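Local coordinates for protein Niban 2 (Homo sapiens, PDB 7CTP) that may suppress apoptosis and promote melanoma cell invasion, and is represented here by a chain that joins a PH domain to a largely helical body, at residues V37-S42 / S201-P206; I116-Y121 / D188-C193; C153-P158 / Y170-T175; N195-D200 / G230-I235; L346-V351 / L411-L416. One frame throughout, in Å; residues are numbered along the deposited sequence.

Interaction 1. Residues V37-S42 / S201-P206; sequences VALFNS and SKVEGP
The N-terminal end of helix 204-218, with Val203 at its N-cap position, packs against one flank of the long helix 10-48 through Ala38, Leu39 and Ser42, near the protein surface. Val203 carries most of the apolar contact and spreads its two methyls along the helix. CG1, held anti to the backbone N (chi1 180°), rests 3.9 Å from Leu39 N, whereas CG2 reaches Leu39 CD1 at 4.0 Å and also touches Ser42 CB. Ala38 points its methyl into the turn, where CB lies 3.7 Å from Val203 O and makes a looser contact with the ring of Pro206. No direct hydrogen bond crosses the interface. One water instead donates to two backbone carbonyls, Ala38 O and Lys202 O, and so ties the side of helix 10-48 to the turn. Behind this turn, Ser201 OG accepts from Gly205 N at 2.8 Å, a bond that closes the turn locally. The aliphatic part of Lys202 passes alongside Ser42, and its ammonium group forms a salt bridge with Glu46, farther along helix 10-48. A second water accepts from Lys202 NZ at 3.2 Å and lies 2.5 Å from Ser42 OG.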
# COMPACT_ATOMS: atom_id res chain seq x y z
N VAL A 37 20.40 -2.81 -9.36
CA VAL A 37 20.76 -2.16 -8.10
C VAL A 37 20.02 -2.81 -6.95
O VAL A 37 20.60 -3.12 -5.90
CB VAL A 37 20.46 -0.64 -8.18
CG1 VAL A 37 20.68 0.02 -6.81
CG2 VAL A 37 21.30 0.04 -9.27
N ALA A 38 18.71 -3.05 -7.13
CA ALA A 38 17.93 -3.74 -6.11
C ALA A 38 18.48 -5.13 -5.85
O ALA A 38 18.52 -5.59 -4.70
CB ALA A 38 16.47 -3.82 -6.54
N LEU A 39 18.90 -5.83 -6.91
CA LEU A 39 19.48 -7.16 -6.76
C LEU A 39 20.78 -7.10 -5.97
O LEU A 39 21.00 -7.89 -5.04
CB LEU A 39 19.73 -7.78 -8.14
CG LEU A 39 20.35 -9.18 -8.15
CD1 LEU A 39 19.41 -10.19 -7.52
CD2 LEU A 39 20.67 -9.58 -9.59
N PHE A 40 21.66 -6.15 -6.32
CA PHE A 40 22.91 -6.01 -5.58
C PHE A 40 22.66 -5.71 -4.10
O PHE A 40 23.31 -6.29 -3.22
CB PHE A 40 23.77 -4.91 -6.19
CG PHE A 40 24.99 -4.61 -5.38
CD1 PHE A 40 26.10 -5.43 -5.45
CD2 PHE A 40 25.01 -3.53 -4.51
CE1 PHE A 40 27.22 -5.17 -4.68
CE2 PHE A 40 26.13 -3.26 -3.74
CZ PHE A 40 27.24 -4.09 -3.83
N ASN A 41 21.73 -4.79 -3.81
CA ASN A 41 21.50 -4.43 -2.41
C ASN A 41 20.97 -5.61 -1.61
O ASN A 41 21.36 -5.82 -0.45
CB ASN A 41 20.53 -3.25 -2.31
CG ASN A 41 21.13 -1.95 -2.82
OD1 ASN A 41 22.35 -1.76 -2.78
ND2 ASN A 41 20.27 -1.05 -3.29
N SER A 42 20.08 -6.40 -2.21
CA SER A 42 19.52 -7.55 -1.51
C SER A 42 20.60 -8.61 -1.30
O SER A 42 20.73 -9.16 -0.20
CB SER A 42 18.34 -8.12 -2.29
OG SER A 42 17.84 -9.31 -1.68
N SER A 201 9.27 -8.56 -0.51
CA SER A 201 9.88 -8.81 -1.81
C SER A 201 11.32 -8.33 -1.79
O SER A 201 11.60 -7.18 -1.42
CB SER A 201 9.10 -8.11 -2.92
OG SER A 201 9.83 -8.12 -4.13
N LYS A 202 12.24 -9.21 -2.16
CA LYS A 202 13.65 -8.87 -2.04
C LYS A 202 14.11 -7.94 -3.15
O LYS A 202 14.88 -7.01 -2.91
CB LYS A 202 14.51 -10.13 -2.02
CG LYS A 202 14.12 -11.13 -0.94
CD LYS A 202 15.06 -12.32 -0.92
CE LYS A 202 15.14 -12.94 0.47
NZ LYS A 202 16.17 -12.30 1.35
N VAL A 203 13.65 -8.18 -4.37
CA VAL A 203 14.25 -7.52 -5.53
C VAL A 203 13.18 -6.82 -6.36
O VAL A 203 13.29 -5.62 -6.63
CB VAL A 203 15.04 -8.52 -6.38
CG1 VAL A 203 15.66 -7.82 -7.59
CG2 VAL A 203 16.12 -9.18 -5.54
N GLU A 204 12.16 -7.57 -6.79
CA GLU A 204 11.16 -7.03 -7.71
C GLU A 204 10.43 -5.84 -7.10
O GLU A 204 10.20 -4.82 -7.78
CB GLU A 204 10.16 -8.12 -8.10
CG GLU A 204 10.72 -9.15 -9.07
CD GLU A 204 9.70 -10.22 -9.41
OE1 GLU A 204 8.48 -9.97 -9.26
OE2 GLU A 204 10.13 -11.31 -9.83
N GLY A 205 10.02 -5.95 -5.84
CA GLY A 205 9.30 -4.89 -5.17
C GLY A 205 10.07 -3.59 -5.10
O GLY A 205 9.61 -2.55 -5.60
N PRO A 206 11.25 -3.61 -4.47
CA PRO A 206 12.06 -2.38 -4.41
C PRO A 206 12.45 -1.82 -5.77
O PRO A 206 12.47 -0.60 -5.95
CB PRO A 206 13.30 -2.81 -3.60
CG PRO A 206 12.82 -3.95 -2.77
CD PRO A 206 11.82 -4.68 -3.62
O HOH W 1 16.63 -4.78 -2.95
O HOH W 2 17.43 -9.44 0.83

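Interaction 2. Residues I116-Y121 / D188-C193; sequences INSAGY and DCIRHC
Ser118 holds OG between its backbone N and carbonyl carbon (chi1 58°), which sets the hydroxyl against the helical backbone at Cys189 and Ile190. OG stands 3.3 Å from Cys189 C and also touches Ile190 CG1, but its approach to Ile190 N is too poorly angled for a hydrogen bond. Cys193 has SG anti to its carbonyl carbon (chi1 -64°); the sulfur therefore lies beside the amide of Asn117, at 3.8 Å from Asn117 ND2, while Cys193 CB meets Asn117 OD1 at 3.5 Å. The same OD1 accepts a hydrogen bond from Ala119 N at 3.0 Å, forming an Asx turn that runs directly into a type II beta turn from Ser118 to Tyr121. These consecutive turns connect strands 114-116 and 122-124 of the PH domain and lie against helix 176-194, the C-terminal helix characteristic of this fold. Gly120, with its positive phi, occupies the third position of the beta turn, and its backbone N is bound by Asn194 OD1. Ile190 also places CG2 3.5 Å from Tyr121 O, and its CD1 packs on Tyr121 CB. The Tyr121 ring extends beyond the contact, and its hydroxyl is hydrogen-bonded to Arg167 O. Asn117 OD1 also receives a hydrogen bond from Gln234 NE2, joining the turn to helix 232-252. Its ND2 donates at 3.1 Å to a water that in turn donates to Cys193 O.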
# COMPACT_ATOMS: atom_id res chain seq x y z
N ILE A 116 -14.81 -7.01 -8.55
CA ILE A 116 -14.19 -5.69 -8.35
C ILE A 116 -12.96 -5.81 -7.45
O ILE A 116 -13.05 -6.28 -6.31
CB ILE A 116 -15.19 -4.70 -7.74
CG1 ILE A 116 -16.40 -4.53 -8.67
CG2 ILE A 116 -14.52 -3.35 -7.50
CD1 ILE A 116 -17.62 -3.94 -7.96
N ASN A 117 -11.81 -5.36 -7.96
CA ASN A 117 -10.63 -5.13 -7.15
C ASN A 117 -10.63 -3.66 -6.76
O ASN A 117 -10.63 -2.78 -7.63
CB ASN A 117 -9.35 -5.50 -7.92
CG ASN A 117 -8.07 -5.20 -7.15
OD1 ASN A 117 -7.80 -4.06 -6.77
ND2 ASN A 117 -7.25 -6.23 -6.95
N SER A 118 -10.64 -3.37 -5.46
CA SER A 118 -10.89 -2.02 -4.98
C SER A 118 -9.62 -1.23 -4.66
O SER A 118 -9.67 -0.24 -3.93
CB SER A 118 -11.81 -2.08 -3.75
OG SER A 118 -11.24 -2.87 -2.73
N ALA A 119 -8.47 -1.63 -5.20
CA ALA A 119 -7.25 -0.85 -4.99
C ALA A 119 -7.46 0.58 -5.49
O ALA A 119 -8.01 0.79 -6.57
CB ALA A 119 -6.06 -1.49 -5.69
N GLY A 120 -7.03 1.55 -4.69
CA GLY A 120 -7.12 2.95 -5.07
C GLY A 120 -8.47 3.59 -4.84
O GLY A 120 -8.63 4.78 -5.15
N TYR A 121 -9.44 2.85 -4.31
CA TYR A 121 -10.77 3.39 -4.09
C TYR A 121 -10.87 4.05 -2.72
O TYR A 121 -10.05 3.82 -1.83
CB TYR A 121 -11.84 2.29 -4.21
CG TYR A 121 -12.27 2.02 -5.64
CD1 TYR A 121 -11.51 1.19 -6.46
CD2 TYR A 121 -13.42 2.59 -6.16
CE1 TYR A 121 -11.88 0.95 -7.78
CE2 TYR A 121 -13.81 2.35 -7.48
CZ TYR A 121 -13.04 1.53 -8.28
OH TYR A 121 -13.42 1.30 -9.59
N ASP A 188 -11.77 -2.94 4.54
CA ASP A 188 -10.82 -4.05 4.56
C ASP A 188 -10.43 -4.48 3.15
O ASP A 188 -9.27 -4.80 2.88
CB ASP A 188 -11.40 -5.26 5.31
CG ASP A 188 -11.54 -5.05 6.81
OD1 ASP A 188 -11.16 -3.96 7.31
OD2 ASP A 188 -12.04 -5.98 7.49
N CYS A 189 -11.42 -4.54 2.24
CA CYS A 189 -11.15 -4.87 0.84
C CYS A 189 -10.14 -3.91 0.23
O CYS A 189 -9.18 -4.32 -0.44
CB CYS A 189 -12.45 -4.83 0.03
SG CYS A 189 -13.60 -6.20 0.33
N ILE A 190 -10.37 -2.60 0.41
CA ILE A 190 -9.49 -1.59 -0.17
C ILE A 190 -8.09 -1.72 0.40
O ILE A 190 -7.09 -1.68 -0.34
CB ILE A 190 -10.06 -0.18 0.07
CG1 ILE A 190 -11.36 0.02 -0.72
CG2 ILE A 190 -9.01 0.87 -0.27
CD1 ILE A 190 -12.15 1.24 -0.26
N ARG A 191 -7.99 -1.86 1.72
CA ARG A 191 -6.67 -1.97 2.35
C ARG A 191 -5.93 -3.20 1.84
O ARG A 191 -4.72 -3.13 1.57
CB ARG A 191 -6.84 -2.03 3.87
CG ARG A 191 -5.55 -2.06 4.68
CD ARG A 191 -5.85 -2.33 6.17
NE ARG A 191 -6.76 -1.32 6.74
CZ ARG A 191 -8.03 -1.55 7.06
NH1 ARG A 191 -8.77 -0.56 7.55
NH2 ARG A 191 -8.56 -2.75 6.87
N HIS A 192 -6.65 -4.31 1.69
CA HIS A 192 -6.04 -5.55 1.23
C HIS A 192 -5.56 -5.41 -0.22
O HIS A 192 -4.42 -5.77 -0.54
CB HIS A 192 -7.03 -6.71 1.38
CG HIS A 192 -6.46 -8.05 1.03
ND1 HIS A 192 -5.80 -8.83 1.95
CD2 HIS A 192 -6.43 -8.73 -0.14
CE1 HIS A 192 -5.39 -9.95 1.36
NE2 HIS A 192 -5.76 -9.91 0.09
N CYS A 193 -6.42 -4.89 -1.10
CA CYS A 193 -6.04 -4.73 -2.50
C CYS A 193 -4.95 -3.67 -2.69
O CYS A 193 -4.14 -3.79 -3.61
CB CYS A 193 -7.27 -4.40 -3.36
SG CYS A 193 -8.51 -5.73 -3.42
O HOH W 3 -4.48 -5.16 -6.00

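Interaction 3. Residues C153-P158 / Y170-T175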
# COMPACT_ATOMS: atom_id res chain seq x y z
N CYS A 153 -30.88 7.80 -4.15
CA CYS A 153 -30.87 6.42 -3.64
C CYS A 153 -32.21 6.03 -3.02
O CYS A 153 -32.87 6.87 -2.39
CB CYS A 153 -29.77 6.24 -2.60
SG CYS A 153 -28.14 6.75 -3.15
N PRO A 154 -32.61 4.76 -3.15
CA PRO A 154 -33.88 4.31 -2.57
C PRO A 154 -33.88 4.23 -1.04
O PRO A 154 -34.96 4.06 -0.46
CB PRO A 154 -34.08 2.91 -3.18
CG PRO A 154 -33.07 2.79 -4.28
CD PRO A 154 -31.95 3.70 -3.93
N THR A 155 -32.73 4.29 -0.39
CA THR A 155 -32.65 4.29 1.06
C THR A 155 -31.81 5.47 1.52
O THR A 155 -31.18 6.17 0.72
CB THR A 155 -32.04 2.99 1.61
OG1 THR A 155 -30.61 3.07 1.55
CG2 THR A 155 -32.53 1.78 0.83
N GLN A 156 -31.79 5.68 2.84
CA GLN A 156 -31.04 6.76 3.46
C GLN A 156 -29.61 6.37 3.82
O GLN A 156 -28.93 7.14 4.51
CB GLN A 156 -31.76 7.25 4.72
CG GLN A 156 -33.25 7.46 4.55
CD GLN A 156 -34.07 6.34 5.17
OE1 GLN A 156 -34.06 5.21 4.68
NE2 GLN A 156 -34.78 6.65 6.25
N PHE A 157 -29.14 5.21 3.39
CA PHE A 157 -27.85 4.68 3.82
C PHE A 157 -27.03 4.25 2.61
O PHE A 157 -26.91 3.06 2.31
CB PHE A 157 -28.04 3.53 4.80
CG PHE A 157 -28.97 3.88 5.93
CD1 PHE A 157 -28.56 4.75 6.93
CD2 PHE A 157 -30.26 3.38 5.96
CE1 PHE A 157 -29.41 5.09 7.96
CE2 PHE A 157 -31.12 3.72 6.99
CZ PHE A 157 -30.70 4.58 7.99
N PRO A 158 -26.46 5.21 1.89
CA PRO A 158 -25.66 4.87 0.71
C PRO A 158 -24.23 4.53 1.10
O PRO A 158 -23.74 4.87 2.18
CB PRO A 158 -25.73 6.15 -0.12
CG PRO A 158 -25.78 7.24 0.93
CD PRO A 158 -26.52 6.67 2.11
N TYR A 170 -22.14 2.62 -6.93
CA TYR A 170 -23.12 3.23 -6.05
C TYR A 170 -23.98 2.13 -5.45
O TYR A 170 -24.67 1.41 -6.17
CB TYR A 170 -23.98 4.23 -6.81
CG TYR A 170 -23.18 5.12 -7.74
CD1 TYR A 170 -22.35 6.11 -7.23
CD2 TYR A 170 -23.24 4.95 -9.12
CE1 TYR A 170 -21.61 6.93 -8.08
CE2 TYR A 170 -22.50 5.76 -9.97
CZ TYR A 170 -21.69 6.75 -9.44
OH TYR A 170 -20.96 7.56 -10.29
N PHE A 171 -23.93 2.00 -4.13
CA PHE A 171 -24.70 1.03 -3.37
C PHE A 171 -25.57 1.76 -2.35
O PHE A 171 -25.28 2.89 -1.97
CB PHE A 171 -23.79 0.05 -2.62
CG PHE A 171 -22.80 -0.66 -3.49
CD1 PHE A 171 -23.21 -1.65 -4.36
CD2 PHE A 171 -21.45 -0.36 -3.41
CE1 PHE A 171 -22.28 -2.32 -5.16
CE2 PHE A 171 -20.52 -1.01 -4.20
CZ PHE A 171 -20.94 -2.00 -5.07
N CYS A 172 -26.62 1.10 -1.89
CA CYS A 172 -27.25 1.56 -0.65
C CYS A 172 -27.77 0.35 0.12
O CYS A 172 -27.93 -0.75 -0.43
CB CYS A 172 -28.34 2.63 -0.90
SG CYS A 172 -29.80 2.10 -1.74
N MET A 173 -27.94 0.56 1.41
CA MET A 173 -28.37 -0.47 2.34
C MET A 173 -29.65 -0.02 3.04
O MET A 173 -30.00 1.17 3.05
CB MET A 173 -27.30 -0.77 3.39
CG MET A 173 -26.03 -1.39 2.83
SD MET A 173 -24.94 -0.12 2.15
CE MET A 173 -23.76 -1.11 1.25
N MET A 174 -30.33 -0.99 3.64
CA MET A 174 -31.64 -0.72 4.21
C MET A 174 -31.54 -0.10 5.59
O MET A 174 -32.43 0.67 5.99
CB MET A 174 -32.43 -2.02 4.26
CG MET A 174 -33.87 -1.81 4.44
SD MET A 174 -34.81 -2.99 3.46
CE MET A 174 -33.76 -4.40 3.44
N THR A 175 -30.48 -0.41 6.33
CA THR A 175 -30.33 0.02 7.72
C THR A 175 -28.94 0.60 7.93
O THR A 175 -27.99 0.23 7.24
CB THR A 175 -30.53 -1.15 8.69
OG1 THR A 175 -29.48 -2.10 8.50
CG2 THR A 175 -31.86 -1.83 8.45
O HOH W 4 -34.09 2.52 4.38
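Thr155 OG1 donates a very short hydrogen bond, 2.5 Å, to Met173 O, and the N of the same residue, Met173, donates to Phe157 O at 2.8 Å, two residues beyond Thr155. Thr155 OG1 serves two roles, because it also accepts from Phe157 N in an ST turn; with chi1 at 82° the hydroxyl stands between the backbone N and carbonyl carbon of its own residue, within reach of both partners. Cys172 turns its sulfur toward the loop, where SG lies 3.5 Å from Pro154 CD and beside the Thr155 hydroxyl. The Phe157 ring is set between backbone and side chain: Thr175 C sits above one face near its margin, Gln156 CB sits above the middle of the other, and Met173 O meets the ring edge-on. Next to these contacts, Pro158 pairs with Cys172 as an antiparallel non-hydrogen-bonded pair, its CA 3.4 Å from Phe171 O in a CA-H...O contact. A water donates to both Gln156 OE1 and Met174 O. The segments thus meet at the open end of the antiparallel hairpin formed by strands 157-162 and 169-173 in the PH-domain sheet. Strand 70-77 flanks strand 169-173 on its other edge, bonded through Cys172 to Phe75, and Trp84 of strand 84-91 covers Cys153, Pro154 and Cys172. Met173 packs instead on Trp182 of helix 176-194, whose start is capped by Thr175 OG1 bonding Glu178 N.

Interaction 4. Residues N195-D200 / G230-I235; sequences NGIPED and GNEVQI
Gly196, just beyond helix 176-194, comes up against the backbone of Gly230, with Gly196 CA 3.5 Å from Gly230 O in a CA-H...O contact. Two glycines thus meet backbone to backbone, with no side chain between them. Ile197 follows and carries the apolar contact. Its CG1 is anti to the carbonyl carbon (chi1 -60°), and the extended branch takes CD1 to 3.8 Å from Ile235 CD1, while CG1 passes the bent chain of Glu232 at 4.1 Å from Glu232 CD. Phe208 of helix 204-218 touches all three side chains. The backbone N of Ile197 makes a weak 3.3 Å bond to a water lying 2.8 Å from Gly230 O. Across the contact, Gly230 has a backbone conformation suited to glycine and leads into the first turn of helix 232-252. There Gln234 N donates to Asn231 OD1 at 2.9 Å, nearly in line with its C=O bond, and Asn231 N donates to a lone pair of Gln234 OE1 at 2.9 Å, within the plane of that amide. These reciprocal bonds make a capping box at the N-terminus of the helix against which the loop packs.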
# COMPACT_ATOMS: atom_id res chain seq x y z
N ASN A 195 -2.44 -3.29 -0.78
CA ASN A 195 -1.20 -3.95 -0.36
C ASN A 195 -0.80 -5.00 -1.40
O ASN A 195 -0.69 -6.20 -1.13
CB ASN A 195 -1.42 -4.55 1.02
CG ASN A 195 -0.14 -5.05 1.68
OD1 ASN A 195 0.87 -4.35 1.71
ND2 ASN A 195 -0.21 -6.25 2.27
N GLY A 196 -0.59 -4.52 -2.62
CA GLY A 196 -0.44 -5.41 -3.75
C GLY A 196 0.97 -5.85 -4.08
O GLY A 196 1.14 -6.74 -4.92
N ILE A 197 1.98 -5.24 -3.47
CA ILE A 197 3.38 -5.64 -3.66
C ILE A 197 3.94 -6.07 -2.31
O ILE A 197 4.09 -5.23 -1.42
CB ILE A 197 4.21 -4.49 -4.25
CG1 ILE A 197 3.66 -4.05 -5.62
CG2 ILE A 197 5.67 -4.89 -4.36
CD1 ILE A 197 4.31 -2.77 -6.13
N PRO A 198 4.25 -7.35 -2.13
CA PRO A 198 4.72 -7.83 -0.81
C PRO A 198 5.89 -7.00 -0.29
O PRO A 198 6.88 -6.78 -0.99
CB PRO A 198 5.14 -9.28 -1.09
CG PRO A 198 4.34 -9.69 -2.28
CD PRO A 198 4.13 -8.44 -3.11
N GLU A 199 5.78 -6.55 0.96
CA GLU A 199 6.82 -5.70 1.54
C GLU A 199 8.14 -6.43 1.72
O GLU A 199 9.20 -5.79 1.75
CB GLU A 199 6.36 -5.11 2.89
CG GLU A 199 7.48 -4.41 3.67
CD GLU A 199 7.04 -3.87 5.02
OE1 GLU A 199 6.57 -2.71 5.07
OE2 GLU A 199 7.19 -4.59 6.03
N ASP A 200 8.12 -7.75 1.83
CA ASP A 200 9.35 -8.51 1.93
C ASP A 200 9.79 -9.10 0.60
O ASP A 200 10.60 -10.03 0.57
CB ASP A 200 9.22 -9.60 3.00
CG ASP A 200 8.69 -9.05 4.31
OD1 ASP A 200 7.74 -9.63 4.87
OD2 ASP A 200 9.21 -8.00 4.77
N GLY A 230 -1.96 -0.87 -4.88
CA GLY A 230 -2.33 -1.95 -5.77
C GLY A 230 -1.09 -2.71 -6.21
O GLY A 230 0.00 -2.57 -5.66
N ASN A 231 -1.28 -3.54 -7.23
CA ASN A 231 -0.18 -4.30 -7.80
C ASN A 231 0.55 -3.46 -8.84
O ASN A 231 0.21 -2.31 -9.11
CB ASN A 231 -0.68 -5.63 -8.37
CG ASN A 231 -1.72 -5.46 -9.48
OD1 ASN A 231 -1.59 -4.61 -10.36
ND2 ASN A 231 -2.78 -6.27 -9.43
N GLU A 232 1.59 -4.05 -9.44
CA GLU A 232 2.45 -3.29 -10.35
C GLU A 232 1.67 -2.71 -11.52
O GLU A 232 1.89 -1.55 -11.92
CB GLU A 232 3.58 -4.18 -10.86
CG GLU A 232 4.58 -4.59 -9.81
CD GLU A 232 4.25 -5.93 -9.20
OE1 GLU A 232 5.20 -6.63 -8.80
OE2 GLU A 232 3.05 -6.28 -9.12
N VAL A 233 0.79 -3.50 -12.13
CA VAL A 233 0.08 -3.02 -13.31
C VAL A 233 -0.89 -1.90 -12.93
O VAL A 233 -1.07 -0.94 -13.68
CB VAL A 233 -0.64 -4.18 -14.03
CG1 VAL A 233 -1.39 -3.65 -15.25
CG2 VAL A 233 0.37 -5.24 -14.46
N GLN A 234 -1.56 -2.02 -11.77
CA GLN A 234 -2.46 -0.96 -11.33
C GLN A 234 -1.69 0.33 -11.10
O GLN A 234 -2.15 1.42 -11.47
CB GLN A 234 -3.17 -1.40 -10.05
CG GLN A 234 -4.20 -2.51 -10.27
CD GLN A 234 -4.82 -2.99 -8.97
OE1 GLN A 234 -4.11 -3.32 -8.02
NE2 GLN A 234 -6.15 -3.06 -8.92
N ILE A 235 -0.52 0.23 -10.48
CA ILE A 235 0.28 1.42 -10.21
C ILE A 235 0.77 2.06 -11.50
O ILE A 235 0.74 3.29 -11.66
CB ILE A 235 1.45 1.07 -9.27
CG1 ILE A 235 0.90 0.71 -7.88
CG2 ILE A 235 2.47 2.22 -9.22
CD1 ILE A 235 1.93 0.00 -6.99
O HOH W 5 1.48 -2.03 -3.35

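Interaction 5. Residues L346-V351 / L411-L416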
# COMPACT_ATOMS: atom_id res chain seq x y z
N LEU A 346 7.55 13.04 14.01
CA LEU A 346 7.61 11.76 14.69
C LEU A 346 6.50 11.64 15.74
O LEU A 346 5.83 10.61 15.84
CB LEU A 346 8.98 11.57 15.33
CG LEU A 346 9.25 10.26 16.07
CD1 LEU A 346 9.04 9.07 15.15
CD2 LEU A 346 10.66 10.26 16.62
N GLU A 347 6.28 12.71 16.52
CA GLU A 347 5.23 12.69 17.53
C GLU A 347 3.86 12.45 16.89
O GLU A 347 3.06 11.66 17.40
CB GLU A 347 5.21 13.98 18.35
CG GLU A 347 4.28 13.89 19.57
CD GLU A 347 3.71 15.24 20.02
OE1 GLU A 347 4.39 16.28 19.84
OE2 GLU A 347 2.59 15.25 20.56
N ALA A 348 3.59 13.11 15.76
CA ALA A 348 2.31 12.96 15.10
C ALA A 348 2.09 11.52 14.65
O ALA A 348 0.96 11.01 14.67
CB ALA A 348 2.21 13.90 13.90
N LEU A 349 3.16 10.84 14.23
CA LEU A 349 3.03 9.47 13.75
C LEU A 349 2.99 8.47 14.89
O LEU A 349 2.31 7.44 14.81
CB LEU A 349 4.20 9.14 12.83
CG LEU A 349 4.08 7.88 11.99
CD1 LEU A 349 2.98 8.04 10.95
CD2 LEU A 349 5.42 7.60 11.34
N MET A 350 3.73 8.76 15.96
CA MET A 350 3.94 7.78 17.02
C MET A 350 2.67 7.51 17.81
O MET A 350 2.37 6.35 18.14
CB MET A 350 5.03 8.27 17.94
CG MET A 350 4.78 9.52 18.72
SD MET A 350 5.53 9.57 20.36
CE MET A 350 4.39 8.54 21.29
N VAL A 351 1.93 8.56 18.12
CA VAL A 351 0.83 8.47 19.07
C VAL A 351 -0.25 7.54 18.52
O VAL A 351 -0.56 6.53 19.18
CB VAL A 351 0.29 9.87 19.41
CG1 VAL A 351 -0.95 9.75 20.29
CG2 VAL A 351 1.37 10.66 20.12
N LEU A 411 -4.61 10.34 12.69
CA LEU A 411 -3.30 10.75 12.19
C LEU A 411 -3.42 11.98 11.31
O LEU A 411 -4.27 12.03 10.41
CB LEU A 411 -2.65 9.62 11.39
CG LEU A 411 -1.34 10.02 10.71
CD1 LEU A 411 -0.30 10.42 11.75
CD2 LEU A 411 -0.82 8.92 9.81
N ARG A 412 -2.58 12.98 11.58
CA ARG A 412 -2.45 14.14 10.72
C ARG A 412 -0.98 14.55 10.68
O ARG A 412 -0.41 14.89 11.71
CB ARG A 412 -3.32 15.30 11.20
CG ARG A 412 -4.82 15.04 11.04
CD ARG A 412 -5.68 16.25 11.37
NE ARG A 412 -5.58 17.31 10.37
CZ ARG A 412 -4.79 18.37 10.48
NH1 ARG A 412 -4.03 18.52 11.56
NH2 ARG A 412 -4.76 19.29 9.52
N LEU A 413 -0.38 14.49 9.49
CA LEU A 413 1.05 14.75 9.30
C LEU A 413 1.24 16.01 8.49
O LEU A 413 0.57 16.21 7.47
CB LEU A 413 1.73 13.58 8.59
CG LEU A 413 1.90 12.24 9.30
CD1 LEU A 413 2.28 11.15 8.30
CD2 LEU A 413 2.95 12.34 10.40
N ASP A 414 2.15 16.87 8.94
CA ASP A 414 2.61 17.99 8.12
C ASP A 414 3.73 17.53 7.21
O ASP A 414 4.48 16.60 7.53
CB ASP A 414 3.11 19.14 8.99
CG ASP A 414 2.01 20.06 9.47
OD1 ASP A 414 0.81 19.77 9.24
OD2 ASP A 414 2.34 21.09 10.09
N GLY A 415 3.84 18.17 6.05
CA GLY A 415 5.02 18.05 5.23
C GLY A 415 6.08 19.02 5.71
O GLY A 415 5.95 19.68 6.74
N LEU A 416 7.16 19.11 4.94
CA LEU A 416 8.25 19.99 5.30
C LEU A 416 8.09 21.40 4.72
O LEU A 416 9.05 22.18 4.72
CB LEU A 416 9.58 19.36 4.88
CG LEU A 416 10.06 18.35 5.92
CD1 LEU A 416 11.30 17.64 5.42
CD2 LEU A 416 10.34 19.03 7.25
O HOH W 6 -1.33 12.49 14.49
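Leu411 and Leu413 reach from an irregular segment to Ala348 and Leu349 on one side of helix 342-378. Leu411 carries CG anti to its backbone N (chi1 174°), which directs both methyls at the helix: CD1 approaches Ala348 O to 3.2 Å and CD2 meets Leu349 CD1 at 4.1 Å. Leu413 adopts a different conformation, with CG beside the backbone N and opposite the carbonyl carbon (chi1 -69°). Its two methyls divide between neighbouring residues of the helix, CD2 lying 3.9 Å from Ala348 CB and CD1 4.1 Å from Leu349 CD1. A single methyl of Leu349 is therefore touched by both leucines of the facing segment. The Leu349 side chain starts off to one side of the segment but ends close to it, with the Leu411 side chain crossing it at a slant. Between the two leucines, Arg412 has its CB directed away from the helix and contributes its backbone: Arg412 O lies 3.6 Å from Ala348 CB. The Ala348 carbonyl accepts a hydrogen bond from a water at 2.7 Å, and the same water accepts from Arg412 N at 3.2 Å, the polar link across an otherwise apolar contact. Arg412 makes a cation-pi contact with Phe420. The segment is fastened to helix 422-455 by Leu413 N, which donates to Thr425 OG1, and by packing of Leu413 on Phe428. Helix 464-511 joins through Phe491 and Ala494, both touching Leu349, so the contact lies among helices 342-378, 422-455 and 464-511.

Interactions 2 and 3 lie within the PH domain, their centres about 21 Å apart; strand 169-173 of interaction 3 is followed directly in the chain by helix 176-194 of interaction 2. Along the chain, interaction 3 is nested within interaction 2, itself nested within the loop closed by interaction 1, whereas interactions 1 and 4 cross. Interaction 4 touches interaction 2 through Asn117 and Gln234, which joins the PH domain to helix 232-252, and interaction 1 through Gly205 and Ile197; interaction 1 adds helix 10-48 through the loop after helix 176-194. Interaction 5 comes last and lies within the helical body, its centre about 25 Å from those of interactions 2 and 4.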